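Side-chain contacts in foldase protein PrsA (Bacillus subtilis, PDB 4WO7), which helps secreted proteins to fold outside the cell after translocation and has peptidyl-prolyl cis-trans isomerase activity that its function in vivo does not require: residues A[119-124]-A[220-225]; A[165-170]-A[205-210]. All coordinates share one frame; numbering follows the deposited sequence.

Contact 1: A[119-124]-A[220-225]; sequences KIRASH and KSEVLE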
loop_
_atom_site.group_PDB
_atom_site.type_symbol
_atom_site.label_atom_id
_atom_site.label_comp_id
_atom_site.label_asym_id
_atom_site.label_seq_id
_atom_site.Cartn_x
_atom_site.Cartn_y
_atom_site.Cartn_z
ATOM N N LYS A 119 7.190 -25.862 -17.604
ATOM C CA LYS A 119 7.620 -24.473 -17.724
ATOM C C LYS A 119 8.899 -24.272 -18.542
ATOM O O LYS A 119 9.732 -25.175 -18.654
ATOM C CB LYS A 119 7.782 -23.911 -16.312
ATOM C CG LYS A 119 6.600 -23.114 -15.832
ATOM C CD LYS A 119 6.799 -22.727 -14.352
ATOM C CE LYS A 119 5.780 -21.680 -13.882
ATOM N NZ LYS A 119 5.778 -21.535 -12.399
ATOM N N ILE A 120 9.031 -23.077 -19.118
ATOM C CA ILE A 120 10.218 -22.699 -19.886
ATOM C C ILE A 120 10.667 -21.303 -19.473
ATOM O O ILE A 120 9.891 -20.535 -18.901
ATOM C CB ILE A 120 9.966 -22.709 -21.424
ATOM C CG1 ILE A 120 8.986 -21.605 -21.849
ATOM C CG2 ILE A 120 9.564 -24.102 -21.912
ATOM C CD1 ILE A 120 9.102 -21.202 -23.309
ATOM N N ARG A 121 11.928 -20.997 -19.748
ATOM C CA ARG A 121 12.481 -19.666 -19.527
ATOM C C ARG A 121 12.770 -18.983 -20.866
ATOM O O ARG A 121 13.257 -19.626 -21.796
ATOM C CB ARG A 121 13.730 -19.778 -18.660
ATOM C CG ARG A 121 14.213 -18.475 -18.087
ATOM C CD ARG A 121 15.564 -18.647 -17.433
ATOM N NE ARG A 121 16.074 -17.381 -16.918
ATOM C CZ ARG A 121 15.962 -16.963 -15.661
ATOM N NH1 ARG A 121 15.328 -17.688 -14.747
ATOM N NH2 ARG A 121 16.474 -15.790 -15.321
ATOM N N ALA A 122 12.479 -17.685 -20.961
ATOM C CA ALA A 122 12.660 -16.948 -22.216
ATOM C C ALA A 122 12.917 -15.450 -22.022
ATOM O O ALA A 122 12.520 -14.857 -21.020
ATOM C CB ALA A 122 11.445 -17.143 -23.101
ATOM N N SER A 123 13.601 -14.854 -22.996
ATOM C CA SER A 123 13.768 -13.406 -23.072
ATOM C C SER A 123 12.976 -12.843 -24.242
ATOM O O SER A 123 12.686 -13.566 -25.196
ATOM C CB SER A 123 15.240 -13.032 -23.228
ATOM O OG SER A 123 16.022 -13.580 -22.189
ATOM N N HIS A 124 12.613 -11.563 -24.167
ATOM C CA HIS A 124 11.952 -10.901 -25.291
ATOM C C HIS A 124 12.361 -9.440 -25.459
ATOM O O HIS A 124 12.857 -8.796 -24.530
ATOM C CB HIS A 124 10.433 -10.982 -25.160
ATOM C CG HIS A 124 9.837 -9.878 -24.342
ATOM N ND1 HIS A 124 10.280 -9.556 -23.081
ATOM C CD2 HIS A 124 8.820 -9.022 -24.616
ATOM C CE1 HIS A 124 9.563 -8.549 -22.606
ATOM N NE2 HIS A 124 8.674 -8.208 -23.519
ATOM N N LYS A 220 19.227 -23.899 -6.729
ATOM C CA LYS A 220 19.542 -23.450 -5.381
ATOM C C LYS A 220 19.829 -21.948 -5.418
ATOM O O LYS A 220 19.389 -21.192 -4.551
ATOM C CB LYS A 220 20.729 -24.215 -4.799
ATOM C CG LYS A 220 20.851 -24.050 -3.296
ATOM C CD LYS A 220 21.997 -24.852 -2.708
ATOM C CE LYS A 220 21.929 -24.888 -1.186
ATOM N NZ LYS A 220 23.005 -25.746 -0.615
ATOM N N SER A 221 20.569 -21.524 -6.439
ATOM C CA SER A 221 20.943 -20.126 -6.582
ATOM C C SER A 221 19.696 -19.297 -6.855
ATOM O O SER A 221 19.577 -18.169 -6.377
ATOM C CB SER A 221 21.972 -19.948 -7.702
ATOM O OG SER A 221 23.231 -20.476 -7.325
ATOM N N GLU A 222 18.765 -19.864 -7.617
ATOM C CA GLU A 222 17.500 -19.195 -7.894
ATOM C C GLU A 222 16.613 -19.090 -6.657
ATOM O O GLU A 222 15.986 -18.053 -6.433
ATOM C CB GLU A 222 16.729 -19.917 -8.996
ATOM C CG GLU A 222 17.272 -19.709 -10.395
ATOM C CD GLU A 222 16.328 -20.253 -11.453
ATOM O OE1 GLU A 222 15.140 -19.869 -11.437
ATOM O OE2 GLU A 222 16.770 -21.063 -12.296
ATOM N N VAL A 223 16.556 -20.155 -5.856
ATOM C CA VAL A 223 15.746 -20.134 -4.638
ATOM C C VAL A 223 16.235 -19.035 -3.723
ATOM O O VAL A 223 15.436 -18.282 -3.171
ATOM C CB VAL A 223 15.787 -21.481 -3.863
ATOM C CG1 VAL A 223 15.208 -21.318 -2.442
ATOM C CG2 VAL A 223 15.057 -22.588 -4.620
ATOM N N LEU A 224 17.551 -18.948 -3.567
ATOM C CA LEU A 224 18.151 -17.952 -2.698
ATOM C C LEU A 224 17.854 -16.538 -3.181
ATOM O O LEU A 224 17.549 -15.657 -2.380
ATOM C CB LEU A 224 19.659 -18.168 -2.614
ATOM C CG LEU A 224 20.438 -17.142 -1.786
ATOM C CD1 LEU A 224 19.973 -17.105 -0.331
ATOM C CD2 LEU A 224 21.921 -17.448 -1.886
ATOM N N GLU A 225 17.922 -16.324 -4.491
ATOM C CA GLU A 225 17.656 -15.000 -5.037
ATOM C C GLU A 225 16.203 -14.637 -4.802
ATOM O O GLU A 225 15.861 -13.469 -4.639
ATOM C CB GLU A 225 17.961 -14.937 -6.530
ATOM C CG GLU A 225 18.092 -13.504 -7.030
ATOM C CD GLU A 225 18.642 -13.406 -8.434
ATOM O OE1 GLU A 225 19.220 -14.399 -8.919
ATOM O OE2 GLU A 225 18.497 -12.330 -9.054
#

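Contact 2: A[165-170]-A[205-210]; sequences LGWFAK and KTEERG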
loop_
_atom_site.group_PDB
_atom_site.type_symbol
_atom_site.label_atom_id
_atom_site.label_comp_id
_atom_site.label_asym_id
_atom_site.label_seq_id
_atom_site.Cartn_x
_atom_site.Cartn_y
_atom_site.Cartn_z
ATOM N N LEU A 165 12.580 -12.851 -18.954
ATOM C CA LEU A 165 11.234 -12.935 -18.387
ATOM C C LEU A 165 11.137 -13.961 -17.257
ATOM O O LEU A 165 10.089 -14.102 -16.625
ATOM C CB LEU A 165 10.230 -13.293 -19.484
ATOM C CG LEU A 165 9.991 -12.184 -20.504
ATOM C CD1 LEU A 165 9.301 -12.745 -21.734
ATOM C CD2 LEU A 165 9.160 -11.079 -19.877
ATOM N N GLY A 166 12.227 -14.676 -16.996
ATOM C CA GLY A 166 12.194 -15.736 -16.007
ATOM C C GLY A 166 11.351 -16.900 -16.510
ATOM O O GLY A 166 11.077 -17.003 -17.707
ATOM N N TRP A 167 10.938 -17.779 -15.599
ATOM C CA TRP A 167 10.152 -18.961 -15.957
ATOM C C TRP A 167 8.669 -18.648 -16.083
ATOM O O TRP A 167 8.156 -17.747 -15.421
ATOM C CB TRP A 167 10.330 -20.066 -14.915
ATOM C CG TRP A 167 11.722 -20.617 -14.840
ATOM C CD1 TRP A 167 12.750 -20.159 -14.064
ATOM C CD2 TRP A 167 12.239 -21.743 -15.563
ATOM N NE1 TRP A 167 13.875 -20.924 -14.268
ATOM C CE2 TRP A 167 13.585 -21.905 -15.183
ATOM C CE3 TRP A 167 11.695 -22.627 -16.500
ATOM C CZ2 TRP A 167 14.394 -22.914 -15.701
ATOM C CZ3 TRP A 167 12.500 -23.629 -17.012
ATOM C CH2 TRP A 167 13.832 -23.763 -16.612
ATOM N N PHE A 168 7.987 -19.399 -16.944
ATOM C CA PHE A 168 6.546 -19.258 -17.114
ATOM C C PHE A 168 5.993 -20.465 -17.862
ATOM O O PHE A 168 6.690 -21.055 -18.689
ATOM C CB PHE A 168 6.234 -17.985 -17.887
ATOM C CG PHE A 168 6.796 -17.989 -19.277
ATOM C CD1 PHE A 168 8.139 -17.715 -19.506
ATOM C CD2 PHE A 168 5.982 -18.278 -20.357
ATOM C CE1 PHE A 168 8.653 -17.730 -20.793
ATOM C CE2 PHE A 168 6.492 -18.292 -21.643
ATOM C CZ PHE A 168 7.825 -18.020 -21.861
ATOM N N ALA A 169 4.741 -20.827 -17.589
ATOM C CA ALA A 169 4.121 -21.956 -18.276
ATOM C C ALA A 169 3.349 -21.457 -19.495
ATOM O O ALA A 169 3.237 -20.251 -19.714
ATOM C CB ALA A 169 3.209 -22.714 -17.330
ATOM N N LYS A 170 2.810 -22.386 -20.277
ATOM C CA LYS A 170 2.123 -22.058 -21.526
ATOM C C LYS A 170 0.686 -21.627 -21.311
ATOM O O LYS A 170 0.115 -20.869 -22.093
ATOM C CB LYS A 170 2.133 -23.268 -22.456
ATOM C CG LYS A 170 1.758 -22.950 -23.891
ATOM C CD LYS A 170 1.992 -24.137 -24.823
ATOM C CE LYS A 170 0.939 -25.238 -24.680
ATOM N NZ LYS A 170 1.147 -26.327 -25.685
ATOM N N LYS A 205 13.943 -18.384 -26.584
ATOM C CA LYS A 205 13.749 -19.432 -25.599
ATOM C C LYS A 205 15.102 -19.794 -25.008
ATOM O O LYS A 205 15.991 -20.220 -25.743
ATOM C CB LYS A 205 13.083 -20.645 -26.248
ATOM C CG LYS A 205 12.651 -21.716 -25.270
ATOM C CD LYS A 205 11.846 -22.800 -25.968
ATOM C CE LYS A 205 11.879 -24.128 -25.237
ATOM N NZ LYS A 205 10.989 -25.092 -25.942
ATOM N N THR A 206 15.270 -19.639 -23.696
ATOM C CA THR A 206 16.604 -19.766 -23.120
ATOM C C THR A 206 16.948 -21.190 -22.744
ATOM O O THR A 206 18.055 -21.655 -23.006
ATOM C CB THR A 206 16.758 -18.942 -21.832
ATOM O OG1 THR A 206 15.757 -19.345 -20.897
ATOM C CG2 THR A 206 16.623 -17.465 -22.100
ATOM N N GLU A 207 15.988 -21.905 -22.179
ATOM C CA GLU A 207 16.275 -23.247 -21.711
ATOM C C GLU A 207 15.011 -24.052 -21.500
ATOM O O GLU A 207 13.964 -23.509 -21.132
ATOM C CB GLU A 207 17.115 -23.203 -20.423
ATOM C CG GLU A 207 16.512 -22.467 -19.216
ATOM C CD GLU A 207 17.234 -22.806 -17.909
ATOM O OE1 GLU A 207 17.730 -23.947 -17.773
ATOM O OE2 GLU A 207 17.315 -21.929 -17.018
ATOM N N GLU A 208 15.131 -25.356 -21.728
ATOM C CA GLU A 208 14.115 -26.284 -21.293
ATOM C C GLU A 208 14.441 -26.648 -19.867
ATOM O O GLU A 208 15.535 -26.403 -19.354
ATOM C CB GLU A 208 14.038 -27.548 -22.145
ATOM C CG GLU A 208 13.358 -27.392 -23.476
ATOM C CD GLU A 208 13.356 -28.691 -24.241
ATOM O OE1 GLU A 208 13.940 -29.671 -23.730
ATOM O OE2 GLU A 208 12.770 -28.744 -25.340
ATOM N N ARG A 209 13.436 -27.215 -19.240
ATOM C CA ARG A 209 13.431 -27.544 -17.838
ATOM C C ARG A 209 14.179 -28.764 -17.295
ATOM O O ARG A 209 14.548 -28.767 -16.141
ATOM C CB ARG A 209 11.974 -27.699 -17.464
ATOM C CG ARG A 209 11.723 -27.702 -16.024
ATOM C CD ARG A 209 11.171 -29.024 -15.635
ATOM N NE ARG A 209 11.391 -29.221 -14.222
ATOM C CZ ARG A 209 10.518 -29.785 -13.402
ATOM N NH1 ARG A 209 9.351 -30.230 -13.839
ATOM N NH2 ARG A 209 10.827 -29.893 -12.137
ATOM N N GLY A 210 14.386 -29.793 -18.102
ATOM C CA GLY A 210 14.488 -31.153 -17.586
ATOM C C GLY A 210 14.872 -31.473 -16.136
ATOM O O GLY A 210 14.106 -31.246 -15.199
#

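Contact 1: A[119-124]-A[220-225]
Arg121 and Glu222 face each other from a strand and a helix whose backbones stay well apart, their CA atoms 12.7 Å from one another. Strand 119-127 belongs to the sheet of the PpiC-type, parvulin-like isomerase domain, whereas helix 216-228 follows that domain's last strand, 200-207, in the chain. Two long charged side chains span the interval. Arg121 turns its CG anti to the backbone N (chi1 -166°) and runs straight on to NE, which carries the guanidinium out from the strand; Glu222, also stretched beyond CG, comes back from the helix. The two run alongside in opposing directions, and Arg121 NH1 ends 4.0 Å from Glu222 OE1, a long salt bridge. The guanidinium and carboxylate planes stand 74° apart, so the ions do not pair flat, with two nitrogens on two oxygens. Each has another polar partner: Arg121 NH2 forms a salt bridge to Asp164, and Glu222 OE1 has weak hydrogen bonds with Trp167 NE1 and with Tyr112 OH. Length suits both residues, since short side chains could not bridge such a gap, and their charges suit a partly exposed surface. Asp164 probably takes the larger share of the arginine's charge, and the long, steeply turned approach of Glu222 implies a secondary electrostatic attraction, tolerant of small shifts, rather than a rigid directional grip.

Contact 2: A[165-170]-A[205-210]
Trp167 lays the far end of its six-membered ring against the side chain of Glu207, and here the contact is closest. Trp167 CZ2 lies 3.4 Å from Glu207 OE2 and 3.6 Å from Glu207 CD, while Trp167 CH2 sits 4.0 Å from Glu207 CG, so both the aliphatic stem and the carboxylate of the glutamate are engaged. The two side chains cross at about a right angle, and the ring and carboxylate planes are inclined by 43°. Glu207 reaches the indole because its CG is tucked between the backbone N and the carbonyl carbon (chi1 59°). In the antiparallel sheet of this parvulin-like domain, strand 119-127 separates strands 164-169 and 200-207; the broad indole meets Glu207 from two strands away, and Arg121 of the strand between touches both. With an alanine here in place of Glu207, the CG and carboxylate lying against the indole are gone, and that end of the ring is likely to be less firmly held on this side. Past Glu207 the contact thins. Arg209 CA is 4.0 Å from Trp167 CH2, with Arg209 CB beside it, 4.1 Å from Trp167 CZ3. Only this root of the arginine touches Trp167; its length carries the guanidinium on to a cation-pi contact with Trp113. Glu208, an exposed residue, starts its side chain away from the ring and contributes only its carbonyl, at the ring's edge.

Both contacts start from the same four-stranded sheet, their centres 8 Å apart; contact 1 leaves it for helix 216-228. Trp167 NE1 is 3.3 Å from Glu222 OE1, the weak bond by which the two contacts meet. Within the sheet, Ala122 O is 2.9 Å from Leu165 N, a probable backbone hydrogen bond, and the Thr206 side chain probably bonds to the Arg121 carbonyl, with OG1 of Thr206 2.7 Å from O of Arg121. Both contacts lie toward one end of the sheet. His124, whose ring meets that of His201, is further along strand 119-127, with its NE2 14.5 Å from Arg121 NH1; paired histidines of this kind line the proline-binding site in parvulin relatives.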